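Local coordinates for protein putative glycosyltransferase (GalT1) (Streptococcus parasanguinis FW213, PDB 5HEA) that probably transfers a sugar from a nucleotide-activated donor, this chain being the C-terminal GT-A-type glycosyltransferase part of a longer protein, at residues A[4-9]-A[32-37]; A[24-29]-A[95-100]; A[36-41]-A[80-85]; A[116-121]-A[169-174]. All coordinates share one frame; numbering follows the deposited sequence.

All four contacts reach one mixed sheet, the core of the GT-A-type domain. Interaction 1 pairs the parallel strands 7-13 and 35-41, and interaction 3 continues along strand 35-41, sharing E36 and I37 with it; their centres lie about 11 Å apart. Interaction 2 involves helix 20-28, which connects those two strands, and its centre is about 13 Å from that of interaction 1, with L27 and L28 packed on F35 and I37. Interaction 4 comes last along the chain and opens after the others have closed. It lies in the antiparallel part, about 14 Å from interaction 1, and touches it through I7 and L172. The contacts thus run from the parallel, probably nucleotide-binding half into the antiparallel half.

Interaction 1: A[4-9]-A[32-37]; sequences GELISI and YKNFEI
I7 with F35, S8 with E36 and I9 with I37 form three successive parallel pairs, the strand axes approaching to 4.7 Å at an angle of 17°. Backbone hydrogen bonds make the ladder. I7 N donates to N34 O at 3.1 Å, E36 N to I7 O at 3.0 Å, and I9 N to E36 O at 2.8 Å. E36 therefore bonds to the residues before and after S8, the pattern expected of parallel strands.

Side-chain hydrogen bonds extend this grip. S8 OG meets the anti lone pair of E36 OE2 at 2.5 Å. E36 places CG between its backbone N and carbonyl carbon (chi1 60°) and then runs extended, which brings the carboxylate to S8; the same serine oxygen also pairs with G85 N. Ahead of the strands, Y32 OH points to E5 O and N34 ND2 to G4 O, bonds so short that their exact lengths are doubtful.

Apolar contacts occupy the opposite side of the sheet from S8 and E36. I7 CD1 makes a CH-pi contact over one face of the Y32 ring, 3.9 Å from its centroid and displaced toward the rim. I9 CD1 approaches F35 CG at 3.9 Å and I37 CG1 at 4.0 Å, while L102 of helix 101-110 packs on I7, I9 and Y32. Strand 7-13, helix 20-28 and strand 35-41 form the beta-alpha-beta unit that opens the Rossmann-like half of a GT-A fold.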
# COMPACT_ATOMS: atom_id res chain seq x y z
N GLY A 4 -15.09 -12.40 -48.95
CA GLY A 4 -16.01 -11.78 -48.02
C GLY A 4 -15.36 -10.67 -47.21
O GLY A 4 -14.14 -10.49 -47.27
N GLU A 5 -16.17 -9.94 -46.45
CA GLU A 5 -15.67 -8.80 -45.66
C GLU A 5 -14.82 -9.26 -44.48
O GLU A 5 -14.89 -10.40 -44.05
CB GLU A 5 -16.84 -7.95 -45.19
CG GLU A 5 -17.73 -7.50 -46.33
CD GLU A 5 -19.20 -7.46 -45.95
OE1 GLU A 5 -19.79 -6.36 -46.04
OE2 GLU A 5 -19.75 -8.51 -45.57
N LEU A 6 -14.00 -8.36 -43.96
CA LEU A 6 -13.00 -8.73 -42.96
C LEU A 6 -13.62 -9.03 -41.60
O LEU A 6 -14.39 -8.22 -41.06
CB LEU A 6 -11.94 -7.64 -42.84
CG LEU A 6 -10.84 -7.88 -41.80
CD1 LEU A 6 -9.85 -8.93 -42.29
CD2 LEU A 6 -10.15 -6.55 -41.49
N ILE A 7 -13.31 -10.20 -41.07
CA ILE A 7 -13.73 -10.55 -39.73
C ILE A 7 -12.55 -10.39 -38.77
O ILE A 7 -11.47 -10.94 -39.01
CB ILE A 7 -14.29 -11.99 -39.67
CG1 ILE A 7 -15.55 -12.11 -40.53
CG2 ILE A 7 -14.60 -12.38 -38.23
CD1 ILE A 7 -16.05 -13.54 -40.62
N SER A 8 -12.75 -9.65 -37.70
CA SER A 8 -11.70 -9.55 -36.67
C SER A 8 -11.92 -10.57 -35.55
O SER A 8 -12.95 -10.56 -34.88
CB SER A 8 -11.66 -8.14 -36.07
OG SER A 8 -11.30 -7.17 -37.04
N ILE A 9 -10.93 -11.45 -35.36
CA ILE A 9 -10.97 -12.47 -34.31
C ILE A 9 -10.07 -12.06 -33.16
O ILE A 9 -8.85 -11.98 -33.31
CB ILE A 9 -10.44 -13.82 -34.82
CG1 ILE A 9 -11.12 -14.19 -36.14
CG2 ILE A 9 -10.63 -14.89 -33.74
CD1 ILE A 9 -10.43 -15.34 -36.88
N TYR A 32 -13.13 -19.76 -44.24
CA TYR A 32 -13.31 -18.33 -44.47
C TYR A 32 -11.96 -17.66 -44.33
O TYR A 32 -11.37 -17.64 -43.25
CB TYR A 32 -14.31 -17.74 -43.47
CG TYR A 32 -14.77 -16.33 -43.81
CD1 TYR A 32 -14.01 -15.23 -43.45
CD2 TYR A 32 -15.95 -16.12 -44.51
CE1 TYR A 32 -14.43 -13.94 -43.75
CE2 TYR A 32 -16.38 -14.84 -44.82
CZ TYR A 32 -15.61 -13.76 -44.43
OH TYR A 32 -16.03 -12.49 -44.73
N LYS A 33 -11.46 -17.09 -45.42
CA LYS A 33 -10.06 -16.67 -45.48
C LYS A 33 -9.83 -15.23 -45.01
O LYS A 33 -8.76 -14.91 -44.50
CB LYS A 33 -9.52 -16.83 -46.90
CG LYS A 33 -9.63 -18.25 -47.45
CD LYS A 33 -8.74 -19.19 -46.68
CE LYS A 33 -8.88 -20.61 -47.19
NZ LYS A 33 -7.88 -21.51 -46.53
N ASN A 34 -10.82 -14.37 -45.19
CA ASN A 34 -10.61 -12.95 -44.96
C ASN A 34 -10.79 -12.53 -43.50
O ASN A 34 -11.78 -11.90 -43.13
CB ASN A 34 -11.49 -12.10 -45.88
CG ASN A 34 -11.07 -10.64 -45.90
OD1 ASN A 34 -10.00 -10.30 -45.40
ND2 ASN A 34 -11.91 -9.78 -46.45
N PHE A 35 -9.83 -12.89 -42.67
CA PHE A 35 -9.88 -12.52 -41.27
C PHE A 35 -8.56 -11.91 -40.82
O PHE A 35 -7.54 -12.04 -41.49
CB PHE A 35 -10.22 -13.72 -40.38
CG PHE A 35 -9.28 -14.88 -40.54
CD1 PHE A 35 -8.03 -14.88 -39.94
CD2 PHE A 35 -9.64 -15.98 -41.29
CE1 PHE A 35 -7.16 -15.94 -40.09
CE2 PHE A 35 -8.79 -17.05 -41.44
CZ PHE A 35 -7.55 -17.04 -40.84
N GLU A 36 -8.60 -11.24 -39.67
CA GLU A 36 -7.41 -10.93 -38.92
C GLU A 36 -7.55 -11.57 -37.54
O GLU A 36 -8.64 -11.60 -36.95
CB GLU A 36 -7.20 -9.42 -38.80
CG GLU A 36 -8.33 -8.67 -38.11
CD GLU A 36 -8.04 -7.18 -37.96
OE1 GLU A 36 -6.90 -6.74 -38.23
OE2 GLU A 36 -8.96 -6.44 -37.57
N ILE A 37 -6.45 -12.11 -37.04
CA ILE A 37 -6.39 -12.60 -35.68
C ILE A 37 -5.62 -11.59 -34.86
O ILE A 37 -4.45 -11.31 -35.14
CB ILE A 37 -5.68 -13.95 -35.60
CG1 ILE A 37 -6.46 -14.98 -36.43
CG2 ILE A 37 -5.55 -14.38 -34.14
CD1 ILE A 37 -5.75 -16.29 -36.68

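Interaction 2: A[24-29]-A[95-100]; sequences LDSLLR and DFVEEF
S26 meets the edge of strand 96-97 with its hydroxyl: V97 N donates to S26 OG over 3.3 Å, with an N-H...O angle of 158°, a long but fairly straight bond. A water supplies the second link, giving one proton to S26 O at 2.6 Å and the other to V97 O at 2.9 Å. S26 is thus tied to V97 through both its hydroxyl and its carbonyl. Beside these polar links, V97 CG2 lies 3.7 Å from S26 OG and 4.1 Å from L27 CD2, the leucine and valine side chains crossing at a slant. Farther along, E99 CB rests 3.4 Å from R29 O. The charged ends remain apart, with R29 NE and E99 OE1 separated by 5.7 Å.

The next shell sets these groups in place. S26 OG lies between its backbone N and carbonyl carbon (chi1 78°), where it also bonds to C23 O within the helix. Q30 NE2 bonds to both S26 O and E98 O, joining the two segments just past the helix end. R29 folds back, one guanidinium face lying over D25 O.

On its far flank, strand 96-97 pairs antiparallel with strand 204-217, and D95 bonds to Y213 and S216. The Asp-Ser-Asp sequence immediately before D95 is consistent with the DXD motif of GT-A glycosyltransferases, so this contact probably packs the first helix of the Rossmann-like half against the chain leaving that motif.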
# COMPACT_ATOMS: atom_id res chain seq x y z
N LEU A 24 -4.46 -21.68 -32.38
CA LEU A 24 -4.03 -20.96 -33.57
C LEU A 24 -4.03 -21.83 -34.85
O LEU A 24 -4.40 -21.34 -35.92
CB LEU A 24 -2.67 -20.30 -33.34
CG LEU A 24 -2.65 -19.22 -32.24
CD1 LEU A 24 -1.27 -18.59 -32.10
CD2 LEU A 24 -3.69 -18.15 -32.49
N ASP A 25 -3.62 -23.09 -34.74
CA ASP A 25 -3.67 -24.01 -35.88
C ASP A 25 -5.12 -24.14 -36.39
O ASP A 25 -5.36 -24.09 -37.60
CB ASP A 25 -3.12 -25.41 -35.52
CG ASP A 25 -1.59 -25.43 -35.31
OD1 ASP A 25 -0.87 -24.51 -35.78
OD2 ASP A 25 -1.10 -26.40 -34.68
N SER A 26 -6.07 -24.28 -35.47
CA SER A 26 -7.48 -24.42 -35.87
C SER A 26 -8.04 -23.16 -36.54
O SER A 26 -8.90 -23.25 -37.42
CB SER A 26 -8.36 -24.87 -34.69
OG SER A 26 -8.65 -23.78 -33.83
N LEU A 27 -7.54 -21.98 -36.17
CA LEU A 27 -7.98 -20.73 -36.79
C LEU A 27 -7.39 -20.48 -38.17
O LEU A 27 -8.10 -20.04 -39.09
CB LEU A 27 -7.65 -19.52 -35.89
CG LEU A 27 -8.37 -19.45 -34.54
CD1 LEU A 27 -7.87 -18.24 -33.72
CD2 LEU A 27 -9.85 -19.35 -34.77
N LEU A 28 -6.10 -20.72 -38.33
CA LEU A 28 -5.46 -20.55 -39.63
C LEU A 28 -6.02 -21.51 -40.69
O LEU A 28 -5.94 -21.23 -41.89
CB LEU A 28 -3.95 -20.70 -39.51
CG LEU A 28 -3.28 -19.60 -38.68
CD1 LEU A 28 -1.76 -19.80 -38.64
CD2 LEU A 28 -3.63 -18.23 -39.25
N ARG A 29 -6.60 -22.63 -40.25
CA ARG A 29 -7.26 -23.57 -41.16
C ARG A 29 -8.70 -23.20 -41.52
O ARG A 29 -9.44 -24.04 -42.04
CB ARG A 29 -7.27 -24.98 -40.57
CG ARG A 29 -5.91 -25.66 -40.53
CD ARG A 29 -6.06 -27.12 -40.11
NE ARG A 29 -6.87 -27.26 -38.89
CZ ARG A 29 -6.37 -27.59 -37.70
NH1 ARG A 29 -5.07 -27.82 -37.55
NH2 ARG A 29 -7.18 -27.70 -36.65
N ASP A 95 -9.17 -22.91 -26.30
CA ASP A 95 -10.17 -23.64 -27.08
C ASP A 95 -9.76 -23.84 -28.53
O ASP A 95 -8.68 -23.41 -28.93
CB ASP A 95 -11.51 -22.89 -27.02
CG ASP A 95 -12.02 -22.73 -25.59
OD1 ASP A 95 -11.73 -23.62 -24.76
OD2 ASP A 95 -12.71 -21.72 -25.30
N PHE A 96 -10.61 -24.51 -29.32
CA PHE A 96 -10.35 -24.69 -30.75
C PHE A 96 -11.65 -24.91 -31.51
O PHE A 96 -12.70 -25.14 -30.92
CB PHE A 96 -9.35 -25.82 -31.01
CG PHE A 96 -9.76 -27.15 -30.43
CD1 PHE A 96 -9.59 -27.41 -29.08
CD2 PHE A 96 -10.33 -28.13 -31.23
CE1 PHE A 96 -9.97 -28.62 -28.53
CE2 PHE A 96 -10.71 -29.36 -30.70
CZ PHE A 96 -10.53 -29.61 -29.35
N VAL A 97 -11.58 -24.80 -32.84
CA VAL A 97 -12.79 -24.81 -33.66
C VAL A 97 -12.67 -25.69 -34.90
O VAL A 97 -11.56 -26.03 -35.34
CB VAL A 97 -13.15 -23.36 -34.11
CG1 VAL A 97 -13.44 -22.47 -32.90
CG2 VAL A 97 -12.02 -22.77 -34.93
N GLU A 98 -13.82 -26.02 -35.48
CA GLU A 98 -13.89 -26.71 -36.76
C GLU A 98 -13.38 -25.79 -37.85
O GLU A 98 -13.37 -24.58 -37.67
CB GLU A 98 -15.34 -27.10 -37.09
CG GLU A 98 -15.92 -28.16 -36.19
CD GLU A 98 -15.40 -29.54 -36.52
OE1 GLU A 98 -14.74 -29.69 -37.58
OE2 GLU A 98 -15.64 -30.47 -35.72
N GLU A 99 -12.99 -26.35 -38.99
CA GLU A 99 -12.46 -25.54 -40.09
C GLU A 99 -13.52 -24.69 -40.78
O GLU A 99 -13.19 -23.71 -41.45
CB GLU A 99 -11.75 -26.42 -41.12
CG GLU A 99 -12.71 -27.16 -42.03
CD GLU A 99 -12.00 -28.02 -43.06
OE1 GLU A 99 -10.84 -28.43 -42.78
OE2 GLU A 99 -12.59 -28.29 -44.13
N PHE A 100 -14.79 -25.06 -40.60
CA PHE A 100 -15.91 -24.32 -41.20
C PHE A 100 -16.63 -23.39 -40.22
O PHE A 100 -17.69 -22.84 -40.52
CB PHE A 100 -16.92 -25.31 -41.81
CG PHE A 100 -17.34 -26.40 -40.87
CD1 PHE A 100 -18.24 -26.14 -39.84
CD2 PHE A 100 -16.85 -27.69 -41.01
CE1 PHE A 100 -18.64 -27.15 -38.97
CE2 PHE A 100 -17.24 -28.70 -40.14
CZ PHE A 100 -18.13 -28.42 -39.12
O HOH W 1 -9.95 -25.62 -37.72

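Interaction 3: A[36-41]-A[80-85]; sequences EIILIN and ITYASG
E36 and I38 meet Y82, A83 and S84 where the strand of a Rossmann-like alpha/beta half faces the C-terminal end of helix 72-82. A83 is the first residue to leave helical geometry, and just beyond it S84 N donates to E36 OE2 at 2.9 Å. The bond is nearly straight, with an N-H...O angle of 169°, and arrives almost along the C-O axis of the carboxylate.

The other carboxylate oxygen works through solvent. A water donates to E36 OE1 at 2.7 Å and to Y82 O at 2.9 Å, while accepting from S84 OG, also at 2.7 Å. One glutamate side chain is therefore coupled to the last helical carbonyl and to the turn that follows. Since OE2 also receives the hydroxyl of S8, donors reach both oxygens, which should help fix the rotation of the group.

I38 provides the apolar half of the contact. I38 CD1 comes to the edge of the Y82 ring, near its plane, 3.6 Å from Y82 CD2. I38 CD1 also lies 3.6 Å from A83 CA and 3.9 Å from A83 CB, filling the angle between ring and turn. With CG opposite the backbone N (chi1 -179°), Y82 extends its ring over to I38, and Y82 OH bonds to Q63 NE2 farther on.

Around this join, strand 7-13 lies on one flank of strand 35-41 and strand 62-66 on the other: A83 packs on S8 and Y82 on L65. Helix 20-28 packs against I37 and L39, whose side chains leave the opposite face of the sheet.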
# COMPACT_ATOMS: atom_id res chain seq x y z
N GLU A 36 -8.60 -11.24 -39.67
CA GLU A 36 -7.41 -10.93 -38.92
C GLU A 36 -7.55 -11.57 -37.54
O GLU A 36 -8.64 -11.60 -36.95
CB GLU A 36 -7.20 -9.42 -38.80
CG GLU A 36 -8.33 -8.67 -38.11
CD GLU A 36 -8.04 -7.18 -37.96
OE1 GLU A 36 -6.90 -6.74 -38.23
OE2 GLU A 36 -8.96 -6.44 -37.57
N ILE A 37 -6.45 -12.11 -37.04
CA ILE A 37 -6.39 -12.60 -35.68
C ILE A 37 -5.62 -11.59 -34.86
O ILE A 37 -4.45 -11.31 -35.14
CB ILE A 37 -5.68 -13.95 -35.60
CG1 ILE A 37 -6.46 -14.98 -36.43
CG2 ILE A 37 -5.55 -14.38 -34.14
CD1 ILE A 37 -5.75 -16.29 -36.68
N ILE A 38 -6.30 -11.02 -33.87
CA ILE A 38 -5.67 -10.09 -32.95
C ILE A 38 -5.35 -10.83 -31.67
O ILE A 38 -6.24 -11.16 -30.88
CB ILE A 38 -6.57 -8.89 -32.69
CG1 ILE A 38 -7.01 -8.30 -34.02
CG2 ILE A 38 -5.82 -7.84 -31.85
CD1 ILE A 38 -8.01 -7.21 -33.88
N LEU A 39 -4.07 -11.16 -31.52
CA LEU A 39 -3.57 -11.85 -30.35
C LEU A 39 -3.17 -10.81 -29.32
O LEU A 39 -2.23 -10.07 -29.53
CB LEU A 39 -2.33 -12.67 -30.73
CG LEU A 39 -2.54 -14.00 -31.46
CD1 LEU A 39 -1.19 -14.68 -31.77
CD2 LEU A 39 -3.41 -14.90 -30.60
N ILE A 40 -3.88 -10.75 -28.20
CA ILE A 40 -3.48 -9.82 -27.15
C ILE A 40 -2.76 -10.56 -26.04
O ILE A 40 -3.39 -11.17 -25.16
CB ILE A 40 -4.66 -8.99 -26.57
CG1 ILE A 40 -5.44 -8.30 -27.70
CG2 ILE A 40 -4.14 -7.96 -25.58
CD1 ILE A 40 -6.59 -9.13 -28.23
N ASN A 41 -1.43 -10.53 -26.09
CA ASN A 41 -0.64 -11.12 -25.01
C ASN A 41 -0.68 -10.19 -23.81
O ASN A 41 -0.10 -9.10 -23.82
CB ASN A 41 0.81 -11.37 -25.44
CG ASN A 41 1.69 -11.67 -24.28
OD1 ASN A 41 1.29 -12.37 -23.36
ND2 ASN A 41 2.90 -11.12 -24.27
N ILE A 80 -10.86 -5.01 -29.31
CA ILE A 80 -11.96 -4.25 -29.93
C ILE A 80 -11.46 -2.94 -30.55
O ILE A 80 -11.90 -2.53 -31.63
CB ILE A 80 -13.07 -3.95 -28.91
CG1 ILE A 80 -13.68 -5.26 -28.39
CG2 ILE A 80 -14.16 -3.05 -29.52
CD1 ILE A 80 -14.64 -5.08 -27.22
N THR A 81 -10.53 -2.31 -29.85
CA THR A 81 -9.95 -1.03 -30.27
C THR A 81 -9.08 -1.19 -31.50
O THR A 81 -9.13 -0.37 -32.42
CB THR A 81 -9.11 -0.42 -29.12
OG1 THR A 81 -9.97 -0.14 -28.01
CG2 THR A 81 -8.44 0.86 -29.56
N TYR A 82 -8.29 -2.26 -31.53
CA TYR A 82 -7.39 -2.52 -32.66
C TYR A 82 -8.11 -3.10 -33.89
O TYR A 82 -7.63 -2.99 -35.02
CB TYR A 82 -6.22 -3.41 -32.19
CG TYR A 82 -5.19 -3.75 -33.25
CD1 TYR A 82 -4.00 -3.04 -33.35
CD2 TYR A 82 -5.41 -4.80 -34.14
CE1 TYR A 82 -3.06 -3.36 -34.32
CE2 TYR A 82 -4.47 -5.12 -35.12
CZ TYR A 82 -3.30 -4.40 -35.20
OH TYR A 82 -2.38 -4.74 -36.17
N ALA A 83 -9.27 -3.70 -33.68
CA ALA A 83 -10.00 -4.39 -34.74
C ALA A 83 -10.42 -3.47 -35.88
O ALA A 83 -11.01 -2.42 -35.65
CB ALA A 83 -11.22 -5.10 -34.17
N SER A 84 -10.16 -3.86 -37.12
CA SER A 84 -10.64 -3.06 -38.24
C SER A 84 -11.64 -3.80 -39.12
O SER A 84 -12.00 -3.33 -40.20
CB SER A 84 -9.47 -2.51 -39.07
OG SER A 84 -8.51 -3.52 -39.32
N GLY A 85 -12.12 -4.96 -38.65
CA GLY A 85 -13.07 -5.74 -39.41
C GLY A 85 -14.48 -5.17 -39.40
O GLY A 85 -14.82 -4.33 -38.57
O HOH W 2 -6.58 -4.16 -37.48

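Interaction 4: A[116-121]-A[169-174]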
# COMPACT_ATOMS: atom_id res chain seq x y z
N ILE A 116 -26.22 -10.22 -35.65
CA ILE A 116 -25.42 -11.15 -34.85
C ILE A 116 -25.80 -12.57 -35.26
O ILE A 116 -26.97 -12.84 -35.51
CB ILE A 116 -25.69 -10.97 -33.33
CG1 ILE A 116 -25.39 -9.53 -32.90
CG2 ILE A 116 -24.86 -11.98 -32.50
CD1 ILE A 116 -25.79 -9.19 -31.47
N SER A 117 -24.81 -13.45 -35.37
CA SER A 117 -25.07 -14.88 -35.48
C SER A 117 -24.35 -15.58 -34.32
O SER A 117 -23.32 -15.11 -33.83
CB SER A 117 -24.64 -15.45 -36.83
OG SER A 117 -23.23 -15.41 -36.98
N VAL A 118 -24.91 -16.70 -33.88
CA VAL A 118 -24.44 -17.40 -32.70
C VAL A 118 -24.49 -18.88 -33.01
O VAL A 118 -25.47 -19.36 -33.58
CB VAL A 118 -25.37 -17.13 -31.48
CG1 VAL A 118 -24.87 -17.87 -30.22
CG2 VAL A 118 -25.50 -15.62 -31.21
N CYS A 119 -23.43 -19.60 -32.67
CA CYS A 119 -23.50 -21.06 -32.75
C CYS A 119 -23.34 -21.65 -31.36
O CYS A 119 -23.25 -20.92 -30.37
CB CYS A 119 -22.49 -21.65 -33.75
SG CYS A 119 -20.74 -21.57 -33.27
N ASN A 120 -23.32 -22.97 -31.28
CA ASN A 120 -23.23 -23.64 -30.00
C ASN A 120 -21.82 -24.17 -29.82
O ASN A 120 -20.92 -23.88 -30.63
CB ASN A 120 -24.27 -24.77 -29.94
CG ASN A 120 -24.81 -25.00 -28.54
OD1 ASN A 120 -24.10 -24.86 -27.55
ND2 ASN A 120 -26.09 -25.36 -28.46
N PHE A 121 -21.59 -24.94 -28.77
CA PHE A 121 -20.27 -25.53 -28.58
C PHE A 121 -20.37 -26.97 -28.09
O PHE A 121 -21.35 -27.34 -27.44
CB PHE A 121 -19.42 -24.69 -27.60
CG PHE A 121 -19.97 -24.64 -26.21
CD1 PHE A 121 -19.62 -25.60 -25.27
CD2 PHE A 121 -20.85 -23.64 -25.84
CE1 PHE A 121 -20.14 -25.55 -23.99
CE2 PHE A 121 -21.38 -23.60 -24.57
CZ PHE A 121 -21.02 -24.55 -23.64
N PRO A 169 -17.22 -16.28 -26.81
CA PRO A 169 -17.06 -16.89 -28.14
C PRO A 169 -18.36 -17.46 -28.70
O PRO A 169 -19.41 -17.37 -28.06
CB PRO A 169 -16.06 -18.03 -27.90
CG PRO A 169 -15.27 -17.56 -26.67
CD PRO A 169 -16.35 -16.93 -25.81
N THR A 170 -18.25 -18.05 -29.89
CA THR A 170 -19.36 -18.68 -30.65
C THR A 170 -20.27 -17.68 -31.33
O THR A 170 -21.31 -18.05 -31.88
CB THR A 170 -20.22 -19.73 -29.82
OG1 THR A 170 -21.28 -19.08 -29.12
CG2 THR A 170 -19.35 -20.55 -28.85
N LYS A 171 -19.88 -16.41 -31.32
CA LYS A 171 -20.76 -15.33 -31.71
C LYS A 171 -20.05 -14.38 -32.66
O LYS A 171 -18.92 -13.96 -32.41
CB LYS A 171 -21.26 -14.59 -30.46
CG LYS A 171 -21.98 -15.54 -29.48
CD LYS A 171 -22.20 -14.93 -28.12
CE LYS A 171 -22.79 -15.97 -27.18
NZ LYS A 171 -21.85 -17.10 -26.88
N LEU A 172 -20.71 -14.07 -33.77
CA LEU A 172 -20.21 -13.11 -34.74
C LEU A 172 -21.05 -11.84 -34.68
O LEU A 172 -22.26 -11.89 -34.90
CB LEU A 172 -20.25 -13.72 -36.14
CG LEU A 172 -19.72 -12.88 -37.30
CD1 LEU A 172 -18.21 -12.70 -37.16
CD2 LEU A 172 -20.08 -13.50 -38.65
N PHE A 173 -20.41 -10.70 -34.39
CA PHE A 173 -21.09 -9.42 -34.18
C PHE A 173 -20.74 -8.41 -35.28
O PHE A 173 -19.58 -8.26 -35.63
CB PHE A 173 -20.64 -8.78 -32.86
CG PHE A 173 -20.87 -9.64 -31.64
CD1 PHE A 173 -22.10 -9.65 -31.00
CD2 PHE A 173 -19.84 -10.41 -31.12
CE1 PHE A 173 -22.32 -10.43 -29.88
CE2 PHE A 173 -20.05 -11.21 -29.98
CZ PHE A 173 -21.29 -11.22 -29.37
N LYS A 174 -21.74 -7.69 -35.79
CA LYS A 174 -21.46 -6.48 -36.55
C LYS A 174 -20.65 -5.56 -35.66
O LYS A 174 -20.96 -5.39 -34.48
CB LYS A 174 -22.75 -5.77 -36.99
CG LYS A 174 -23.37 -6.43 -38.22
CD LYS A 174 -24.56 -5.66 -38.73
CE LYS A 174 -25.24 -6.41 -39.87
NZ LYS A 174 -26.59 -5.85 -40.19
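S117 and L172 form the hydrogen-bonded pair at the tight centre of this antiparallel contact. S117 N donates to L172 O at 3.0 Å, and L172 N returns a bond to S117 O at 2.8 Å. C119 N continues the ladder to T170 O at 2.7 Å, nearly straight at 168°. The non-hydrogen-bonded pairs between and beside these bonds bring side chains together. V118 and K171 lie alongside each other, pointing the same way, with V118 CG1 3.8 Å from K171 CG. I116 CD1 reaches the edge of the F173 ring, 3.7 Å from F173 CD1. On the other face, S117 OG lies 3.5 Å from L172 CB and bonds to L105 O of helix 101-110.

These strands belong to the antiparallel part of the mixed GT-A sheet. Strand 171-174 stands between strand 116-125 and strand 87-90, so it carries the sheet over from its parallel half, while strand 204-217 runs along the other edge of strand 116-125.

The buried lysine is held firmly despite its length. The K171 chain is bent at its last torsion (chi4 66°), bringing K171 NZ within 2.7 Å of P169 O; NZ also bonds to F167 O and L163 O, so three carbonyls grip the ammonium group.

The partly exposed residues touch more loosely. F121 CB comes no nearer than 4.3 Å to T170 CG2. The N120 side chain turns away from 169-174, leaving its backbone O to brush the same T170 methyl.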